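Local coordinates for protein toll (Drosophila melanogaster, PDB 4LXR) that binds the processed cytokine spaetzle C-106 through its extracellular part, activating the signalling that sets embryonic dorsal-ventral polarity and induces an antifungal peptide, at residues D324-T329 with N348-H353; L418-I423 with N452-S457; H647-T652 with S669-G674. All coordinates share one frame; numbering follows the deposited sequence.

Contact 1: D324-T329 with N348-H353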
# COMPACT_ATOMS: atom_id res chain seq x y z
N ASP A 324 -10.25 -15.40 -10.44
CA ASP A 324 -9.63 -15.36 -11.76
C ASP A 324 -10.17 -16.39 -12.73
O ASP A 324 -9.41 -17.02 -13.47
CB ASP A 324 -8.10 -15.44 -11.67
CG ASP A 324 -7.51 -14.30 -10.86
OD1 ASP A 324 -7.30 -13.20 -11.43
OD2 ASP A 324 -7.27 -14.51 -9.66
N ASN A 325 -11.49 -16.57 -12.72
CA ASN A 325 -12.12 -17.37 -13.76
C ASN A 325 -12.95 -16.45 -14.61
O ASN A 325 -12.71 -15.25 -14.60
CB ASN A 325 -12.92 -18.52 -13.14
CG ASN A 325 -12.01 -19.55 -12.51
OD1 ASN A 325 -11.31 -20.27 -13.22
ND2 ASN A 325 -11.99 -19.61 -11.19
N LEU A 326 -13.91 -17.00 -15.36
CA LEU A 326 -14.77 -16.18 -16.23
C LEU A 326 -16.24 -16.30 -15.83
O LEU A 326 -17.13 -16.18 -16.68
CB LEU A 326 -14.59 -16.61 -17.70
CG LEU A 326 -13.16 -16.45 -18.25
CD1 LEU A 326 -13.02 -17.07 -19.64
CD2 LEU A 326 -12.76 -14.96 -18.27
N LEU A 327 -16.51 -16.51 -14.55
CA LEU A 327 -17.86 -16.81 -14.07
C LEU A 327 -18.79 -15.60 -14.21
O LEU A 327 -18.43 -14.50 -13.79
CB LEU A 327 -17.79 -17.30 -12.61
CG LEU A 327 -16.98 -18.58 -12.37
CD1 LEU A 327 -16.62 -18.78 -10.90
CD2 LEU A 327 -17.70 -19.81 -12.89
N LYS A 328 -19.95 -15.80 -14.83
CA LYS A 328 -20.96 -14.72 -14.96
C LYS A 328 -21.97 -14.75 -13.83
O LYS A 328 -22.52 -13.71 -13.45
CB LYS A 328 -21.70 -14.79 -16.29
CG LYS A 328 -20.87 -14.49 -17.52
CD LYS A 328 -21.68 -14.68 -18.80
CE LYS A 328 -20.80 -14.51 -20.03
NZ LYS A 328 -19.83 -13.38 -19.87
N THR A 329 -22.23 -15.95 -13.30
CA THR A 329 -23.04 -16.14 -12.10
C THR A 329 -22.72 -17.51 -11.48
O THR A 329 -21.84 -18.23 -11.96
CB THR A 329 -24.56 -16.03 -12.41
OG1 THR A 329 -25.31 -15.94 -11.18
CG2 THR A 329 -25.04 -17.22 -13.23
N ASN A 348 -12.04 -11.21 -9.38
CA ASN A 348 -11.63 -11.28 -10.79
C ASN A 348 -12.39 -12.27 -11.65
O ASN A 348 -11.79 -13.07 -12.35
CB ASN A 348 -10.12 -11.51 -10.93
CG ASN A 348 -9.31 -10.31 -10.50
OD1 ASN A 348 -9.31 -9.28 -11.19
ND2 ASN A 348 -8.62 -10.41 -9.36
N ASN A 349 -13.71 -12.21 -11.59
CA ASN A 349 -14.52 -12.98 -12.53
C ASN A 349 -15.30 -12.01 -13.40
O ASN A 349 -14.81 -10.92 -13.70
CB ASN A 349 -15.42 -13.94 -11.78
CG ASN A 349 -14.71 -15.23 -11.41
OD1 ASN A 349 -14.56 -16.12 -12.25
ND2 ASN A 349 -14.27 -15.35 -10.16
N ARG A 350 -16.49 -12.39 -13.83
CA ARG A 350 -17.34 -11.50 -14.62
C ARG A 350 -18.75 -11.53 -14.04
O ARG A 350 -19.72 -11.49 -14.80
CB ARG A 350 -17.42 -11.96 -16.07
CG ARG A 350 -16.10 -12.19 -16.79
CD ARG A 350 -15.38 -10.90 -17.12
NE ARG A 350 -14.26 -11.14 -18.03
CZ ARG A 350 -12.98 -10.90 -17.74
NH1 ARG A 350 -12.03 -11.17 -18.63
NH2 ARG A 350 -12.65 -10.39 -16.56
N LEU A 351 -18.87 -11.65 -12.73
CA LEU A 351 -20.18 -11.81 -12.11
C LEU A 351 -21.07 -10.58 -12.31
O LEU A 351 -20.69 -9.46 -11.95
CB LEU A 351 -20.01 -12.12 -10.61
CG LEU A 351 -19.18 -13.37 -10.29
CD1 LEU A 351 -18.78 -13.44 -8.82
CD2 LEU A 351 -19.91 -14.65 -10.70
N THR A 352 -22.25 -10.80 -12.91
CA THR A 352 -23.24 -9.73 -13.04
C THR A 352 -24.29 -9.82 -11.93
O THR A 352 -24.88 -8.82 -11.57
CB THR A 352 -23.96 -9.76 -14.39
OG1 THR A 352 -24.47 -11.08 -14.62
CG2 THR A 352 -23.01 -9.34 -15.52
N HIS A 353 -24.49 -11.02 -11.40
CA HIS A 353 -25.43 -11.20 -10.30
C HIS A 353 -25.21 -12.50 -9.53
O HIS A 353 -24.72 -13.49 -10.08
CB HIS A 353 -26.87 -11.14 -10.81
CG HIS A 353 -27.19 -12.19 -11.83
ND1 HIS A 353 -27.60 -13.46 -11.48
CD2 HIS A 353 -27.14 -12.16 -13.18
CE1 HIS A 353 -27.80 -14.17 -12.58
NE2 HIS A 353 -27.53 -13.40 -13.62
O HOH W 1 -7.98 -12.58 -7.78
O HOH W 2 -20.49 -11.02 -17.42

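Contact 2: L418-I423 with N452-S457. With NAG (2-acetamido-2-deoxy-beta-D-glucopyranose), chain E; NAG (2-acetamido-2-deoxy-beta-D-glucopyranose), chain F; NAG (2-acetamido-2-deoxy-beta-D-glucopyranose), chain M.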
# COMPACT_ATOMS: atom_id res chain seq x y z
N LEU A 418 -15.88 -0.97 -0.40
CA LEU A 418 -16.75 -0.72 -1.53
C LEU A 418 -16.10 0.27 -2.48
O LEU A 418 -16.80 0.94 -3.25
CB LEU A 418 -18.12 -0.20 -1.07
CG LEU A 418 -18.93 -1.20 -0.24
CD1 LEU A 418 -20.24 -0.58 0.22
CD2 LEU A 418 -19.19 -2.51 -1.01
N ASP A 419 -14.77 0.36 -2.45
CA ASP A 419 -14.06 1.34 -3.27
C ASP A 419 -14.17 1.08 -4.78
O ASP A 419 -14.20 -0.07 -5.21
CB ASP A 419 -12.59 1.42 -2.85
CG ASP A 419 -11.97 0.04 -2.63
OD1 ASP A 419 -12.62 -0.81 -1.99
OD2 ASP A 419 -10.83 -0.20 -3.09
N HIS A 420 -14.21 2.15 -5.58
CA HIS A 420 -14.22 2.07 -7.05
C HIS A 420 -15.52 1.46 -7.57
O HIS A 420 -15.53 0.46 -8.27
CB HIS A 420 -13.00 1.30 -7.59
CG HIS A 420 -11.70 1.70 -6.96
ND1 HIS A 420 -11.15 2.96 -7.09
CD2 HIS A 420 -10.83 1.00 -6.19
CE1 HIS A 420 -10.01 3.02 -6.42
NE2 HIS A 420 -9.79 1.84 -5.87
N ASN A 421 -16.63 2.07 -7.18
CA ASN A 421 -17.94 1.64 -7.63
C ASN A 421 -18.71 2.87 -8.10
O ASN A 421 -18.11 3.93 -8.32
CB ASN A 421 -18.66 0.87 -6.52
CG ASN A 421 -18.25 -0.59 -6.48
OD1 ASN A 421 -18.59 -1.34 -7.39
ND2 ASN A 421 -17.50 -1.00 -5.44
N ASP A 422 -20.03 2.75 -8.26
CA ASP A 422 -20.84 3.89 -8.70
C ASP A 422 -21.86 4.25 -7.64
O ASP A 422 -23.01 4.56 -7.95
CB ASP A 422 -21.58 3.56 -10.00
CG ASP A 422 -20.68 3.63 -11.21
OD1 ASP A 422 -20.06 4.69 -11.44
OD2 ASP A 422 -20.59 2.62 -11.94
N ILE A 423 -21.44 4.20 -6.38
CA ILE A 423 -22.34 4.40 -5.27
C ILE A 423 -22.58 5.87 -4.96
O ILE A 423 -21.64 6.60 -4.63
CB ILE A 423 -21.81 3.70 -4.01
CG1 ILE A 423 -21.60 2.21 -4.29
CG2 ILE A 423 -22.76 3.92 -2.85
CD1 ILE A 423 -20.68 1.53 -3.30
N ASN A 452 -14.46 1.73 3.63
CA ASN A 452 -13.75 2.27 2.48
C ASN A 452 -14.71 2.51 1.32
O ASN A 452 -15.18 1.56 0.69
CB ASN A 452 -12.63 1.32 2.09
CG ASN A 452 -11.84 1.80 0.90
OD1 ASN A 452 -12.05 2.90 0.40
ND2 ASN A 452 -10.90 0.96 0.45
N LEU A 453 -15.00 3.79 1.06
CA LEU A 453 -15.91 4.22 0.01
C LEU A 453 -15.19 5.08 -1.02
O LEU A 453 -15.81 5.87 -1.73
CB LEU A 453 -17.07 5.02 0.59
CG LEU A 453 -18.04 4.23 1.45
CD1 LEU A 453 -18.96 5.21 2.17
CD2 LEU A 453 -18.84 3.27 0.56
N ARG A 454 -13.88 4.92 -1.08
CA ARG A 454 -13.04 5.64 -2.02
C ARG A 454 -13.55 5.52 -3.46
O ARG A 454 -13.89 4.42 -3.90
CB ARG A 454 -11.66 5.05 -1.89
CG ARG A 454 -10.69 5.31 -2.99
CD ARG A 454 -9.34 4.73 -2.56
NE ARG A 454 -8.23 5.59 -2.91
CZ ARG A 454 -7.52 6.29 -2.04
NH1 ARG A 454 -7.77 6.23 -0.74
NH2 ARG A 454 -6.53 7.04 -2.49
N ASN A 455 -13.63 6.65 -4.17
CA ASN A 455 -13.88 6.66 -5.61
C ASN A 455 -15.28 6.15 -5.97
O ASN A 455 -15.46 5.25 -6.80
CB ASN A 455 -12.78 5.86 -6.34
CG ASN A 455 -12.83 6.00 -7.85
OD1 ASN A 455 -13.51 6.87 -8.39
ND2 ASN A 455 -12.08 5.15 -8.54
N ASN A 456 -16.27 6.73 -5.30
CA ASN A 456 -17.68 6.57 -5.62
C ASN A 456 -18.27 7.95 -5.92
O ASN A 456 -17.57 8.81 -6.44
CB ASN A 456 -18.39 5.87 -4.46
CG ASN A 456 -18.12 4.36 -4.44
OD1 ASN A 456 -18.72 3.63 -5.21
ND2 ASN A 456 -17.22 3.90 -3.58
N SER A 457 -19.54 8.16 -5.60
CA SER A 457 -20.17 9.47 -5.83
C SER A 457 -20.89 9.99 -4.59
O SER A 457 -21.96 10.57 -4.69
CB SER A 457 -21.15 9.41 -6.99
OG SER A 457 -20.45 9.20 -8.20
C1 NAG E . -12.28 5.20 -9.97
C2 NAG E . -10.81 5.10 -10.41
C3 NAG E . -10.73 4.85 -11.92
C4 NAG E . -11.59 3.67 -12.33
C5 NAG E . -13.02 3.90 -11.84
C6 NAG E . -13.96 2.77 -12.17
C7 NAG E . -9.23 6.36 -9.02
C8 NAG E . -8.54 7.68 -8.81
N2 NAG E . -10.07 6.30 -10.06
O3 NAG E . -9.36 4.64 -12.26
O4 NAG E . -11.62 3.55 -13.75
O5 NAG E . -13.01 4.03 -10.41
O6 NAG E . -13.56 1.55 -11.55
O7 NAG E . -9.03 5.40 -8.28
C1 NAG F . -5.77 9.95 1.50
C2 NAG F . -4.41 9.68 2.16
C3 NAG F . -3.28 10.32 1.35
C4 NAG F . -3.40 10.00 -0.13
C5 NAG F . -4.82 10.30 -0.61
C6 NAG F . -5.05 9.96 -2.06
C7 NAG F . -4.08 9.44 4.59
C8 NAG F . -3.69 8.02 4.31
N2 NAG F . -4.40 10.18 3.53
O3 NAG F . -2.03 9.85 1.86
O4 NAG F . -2.55 10.85 -0.90
O5 NAG F . -5.74 9.53 0.16
O6 NAG F . -4.92 8.57 -2.29
O7 NAG F . -4.08 9.90 5.73
C1 NAG M . -19.40 13.47 -9.20
C2 NAG M . -18.94 13.17 -10.65
C3 NAG M . -19.96 12.31 -11.41
C4 NAG M . -21.40 12.80 -11.22
C5 NAG M . -21.67 13.23 -9.78
C6 NAG M . -22.93 12.64 -9.21
C7 NAG M . -17.47 14.64 -11.96
C8 NAG M . -17.34 15.96 -12.67
N2 NAG M . -18.65 14.40 -11.38
O3 NAG M . -19.84 10.94 -11.03
O4 NAG M . -21.68 13.88 -12.11
O5 NAG M . -20.60 12.78 -8.95
O6 NAG M . -23.32 13.31 -8.02
O7 NAG M . -16.55 13.83 -11.92
O HOH W 3 -8.82 1.46 -1.87
O HOH W 4 -21.07 6.74 -10.60

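Contact 3: H647-T652 with S669-G674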
# COMPACT_ATOMS: atom_id res chain seq x y z
N HIS A 647 -11.87 54.54 -1.97
CA HIS A 647 -10.65 54.80 -2.70
C HIS A 647 -10.92 55.56 -3.99
O HIS A 647 -11.49 55.03 -4.95
CB HIS A 647 -9.89 53.49 -2.96
CG HIS A 647 -9.19 52.96 -1.74
ND1 HIS A 647 -7.90 53.32 -1.41
CD2 HIS A 647 -9.60 52.11 -0.77
CE1 HIS A 647 -7.55 52.71 -0.30
NE2 HIS A 647 -8.56 51.97 0.11
N LEU A 648 -10.52 56.83 -3.99
CA LEU A 648 -10.78 57.73 -5.11
C LEU A 648 -9.49 58.40 -5.56
O LEU A 648 -9.51 59.47 -6.17
CB LEU A 648 -11.84 58.76 -4.72
CG LEU A 648 -13.25 58.22 -4.45
CD1 LEU A 648 -14.18 59.28 -3.89
CD2 LEU A 648 -13.84 57.61 -5.71
N GLU A 649 -8.36 57.76 -5.26
CA GLU A 649 -7.03 58.26 -5.63
C GLU A 649 -6.87 58.63 -7.10
O GLU A 649 -7.38 57.95 -8.01
CB GLU A 649 -5.93 57.25 -5.27
CG GLU A 649 -5.75 57.01 -3.79
CD GLU A 649 -6.59 55.85 -3.28
OE1 GLU A 649 -6.17 55.23 -2.28
OE2 GLU A 649 -7.65 55.56 -3.90
N ASN A 650 -6.13 59.72 -7.32
CA ASN A 650 -5.77 60.19 -8.66
C ASN A 650 -6.94 60.37 -9.63
O ASN A 650 -6.83 60.05 -10.80
CB ASN A 650 -4.65 59.32 -9.26
CG ASN A 650 -3.37 59.34 -8.41
OD1 ASN A 650 -2.73 58.30 -8.20
ND2 ASN A 650 -2.99 60.52 -7.92
N ASN A 651 -8.06 60.87 -9.12
CA ASN A 651 -9.14 61.33 -9.98
C ASN A 651 -9.05 62.86 -10.14
O ASN A 651 -7.96 63.42 -9.99
CB ASN A 651 -10.49 60.88 -9.42
CG ASN A 651 -10.80 59.42 -9.73
OD1 ASN A 651 -11.46 59.11 -10.72
ND2 ASN A 651 -10.32 58.51 -8.89
N THR A 652 -10.15 63.54 -10.45
CA THR A 652 -10.15 65.01 -10.38
C THR A 652 -11.36 65.57 -9.63
O THR A 652 -12.10 66.41 -10.17
CB THR A 652 -10.04 65.69 -11.77
OG1 THR A 652 -11.14 65.29 -12.60
CG2 THR A 652 -8.72 65.35 -12.44
N SER A 669 -13.06 55.61 5.93
CA SER A 669 -11.74 55.91 5.40
C SER A 669 -11.89 56.60 4.05
O SER A 669 -12.44 56.00 3.11
CB SER A 669 -10.94 54.62 5.22
OG SER A 669 -9.59 54.80 5.58
N LEU A 670 -11.43 57.84 3.96
CA LEU A 670 -11.44 58.58 2.71
C LEU A 670 -10.02 58.68 2.17
O LEU A 670 -9.16 59.28 2.79
CB LEU A 670 -12.00 59.99 2.90
CG LEU A 670 -13.51 60.15 2.95
CD1 LEU A 670 -13.92 61.57 3.36
CD2 LEU A 670 -14.11 59.76 1.59
N HIS A 671 -9.80 58.08 1.01
CA HIS A 671 -8.49 58.08 0.36
C HIS A 671 -8.61 58.91 -0.90
O HIS A 671 -9.03 58.42 -1.95
CB HIS A 671 -8.06 56.65 0.04
CG HIS A 671 -8.12 55.73 1.22
ND1 HIS A 671 -7.03 55.48 2.03
CD2 HIS A 671 -9.15 55.02 1.75
CE1 HIS A 671 -7.38 54.65 2.99
NE2 HIS A 671 -8.66 54.36 2.85
N LEU A 672 -8.25 60.19 -0.77
CA LEU A 672 -8.51 61.16 -1.81
C LEU A 672 -7.25 61.77 -2.39
O LEU A 672 -7.31 62.82 -3.02
CB LEU A 672 -9.41 62.27 -1.24
CG LEU A 672 -10.65 61.77 -0.51
CD1 LEU A 672 -11.35 62.90 0.22
CD2 LEU A 672 -11.61 61.07 -1.50
N ALA A 673 -6.10 61.14 -2.19
CA ALA A 673 -4.86 61.70 -2.71
C ALA A 673 -4.93 61.89 -4.22
O ALA A 673 -5.36 60.99 -4.95
CB ALA A 673 -3.66 60.83 -2.34
N GLY A 674 -4.53 63.07 -4.68
CA GLY A 674 -4.40 63.32 -6.11
C GLY A 674 -5.67 63.78 -6.79
O GLY A 674 -5.95 63.39 -7.91

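Contact 1: D324-T329 with N348-H353
T329 and H353 meet at a slant, hydroxyl to backbone and methine to ring. With OG1 of T329 turned opposite its backbone N (chi1 -168°), the hydroxyl reaches the neighbouring turn: T329 OG1 donates to H353 O over 2.7 Å, coming from above the carbonyl plane. Its CB meanwhile sits over one face of the imidazole, 4.1 Å from the centroid of the H353 ring, a CH-pi contact. One step back, T352 N donates to K328 O at 3.0 Å, and R350 N does the same to L327 O at 2.9 Å.

N349 and L327 run side by side and point the same way. The amide oxygen N349 OD1 accepts from L327 N, though its exact place is less sure because it crowds the backbone of N325. N349 ND2 turns the other way, to L322 O and L346 O. N325 does the equivalent job one turn earlier, its ND2 on L322 O and L299 O. N325 and N349 are the conserved asparagines of the leucine-rich repeats LRR 8 and LRR 9, in which segments 324-329 and 348-353 run in nearly the same direction, 5° apart. Inside the coil L327 CB packs on L351 CD2 at 3.9 Å.

On the outside, L326 and R350 also point alike. L326 CD2 covers one face of the guanidinium, 3.9 Å from R350 NH1, and the arginine chain is bent at its second torsion so that it folds back along the surface. At the start of the two loops D324 and N348 lie alongside each other, carboxylate and amide planes 18° apart. A water bridges them, donating to D324 OD2 and accepting from N348 ND2.

Contact 2: L418-I423 with N452-S457
The H420 imidazole receives N455 at its edge: N455 ND2 donates to H420 ND1 over 2.8 Å, almost in the ring plane, with the amide plane turned 81° against the ring. The same nitrogen carries the first sugar of an N-linked glycan, so its remaining N-H makes this bond, and the acetamide oxygen of that sugar, O7, also lies near the ring's edge, 3.2 Å from H420 CE1. R454 CG comes up to the ring obliquely, while R454 NH1 goes to a salt bridge with D476. The D419 carboxylate and N452 amide, 21° apart in plane, are linked by a water that donates to D419 OD2 and accepts from N452 ND2; D419 OD1 also bonds S395.

In the plane of the N456 amide, ND2 donates to L418 O and to L453 O, both at 3.0 Å; N456 OD1 accepts from I423 N, likewise at 3.0 Å, the donor coming in tilted. L418 O is gripped on opposite faces, by N421 ND2 on one and N456 ND2 on the other. With chi1 at -78°, CG of N456 lies beside its own backbone N, which carries the amide across to the 418-423 turn. Replacing N456 by alanine is likely to leave I423 N without its acceptor and L418 O and L453 O each one donor short, with N421 ND2 and N480 ND2 respectively remaining.

Backbone bonds complete the join: L418 N to N452 O and H420 N to R454 O, both 2.8 Å, and S457 N to I423 O. N421 and N456 are the conserved asparagines of LRR 12 and LRR 13, and their buried amides stitching successive coils together are a hallmark of the leucine-rich repeat solenoid, here with a glycan on its surface.

Contact 3: H647-T652 with S669-G674
N650 N donates to A673 O over 2.8 Å, straight at 171° and in the carbonyl plane. L648 N reaches H671 O at 3.0 Å, nearly in line with that carbonyl, so two backbone bonds join the turns. E649 is tied to its own segment just as tightly: H647 ND1 donates to the syn lone pair of E649 OE1 over 2.7 Å, in the ring plane. The other carboxylate oxygen goes to H624 NE2, and H647 NE2 to E645, so the histidine is held at both nitrogens and its ring cannot easily turn. To bring the carboxylate there, the E649 chain is bent at chi2 (91°), which also lays OE1 against H671 CB.

The H647 ring stacks on that of H671. The two imidazoles form an offset stack, centroids 3.9 Å apart and planes 7° from parallel, with H647 CE1 over the centre of the H671 ring. H671 also meets the ring of H691 in the next strand.

On the buried side L648 and L672 lie alongside each other, L648 CD1 against L672 CD2 at 3.9 Å. At the far end G674 faces N650, and a CB there would run into N650 ND2.

H647 and H671 form a parallel bridge between adjacent strands, and L648 to N651 make a type II turn whose first carbonyl, L648 O, accepts from N651 ND2 and from N675 ND2. Short parallel strands, buried leucines and amides bonding to the turn carbonyls are the pattern of the leucine-rich repeat, here LRR 16 and LRR 17.

All three contacts join one leucine-rich repeat to the next, and follow in series along the ectodomain. Contacts 1 and 2 belong to the same curved solenoid, their centres about 20 Å apart and their nearest atoms about 10 Å apart. Contact 3 lies in the second, smaller set of repeats near the C-terminal end, its centre about 56 Å from that of contact 2 and about 75 Å from that of contact 1. Sugars mark the surface differently: contact 2 carries its own glycan at N455, at contact 1 a bound sugar is about 11 Å from the N348 side chain, and at contact 3 one touches T652. No other protein chain of the assembly touches the segments.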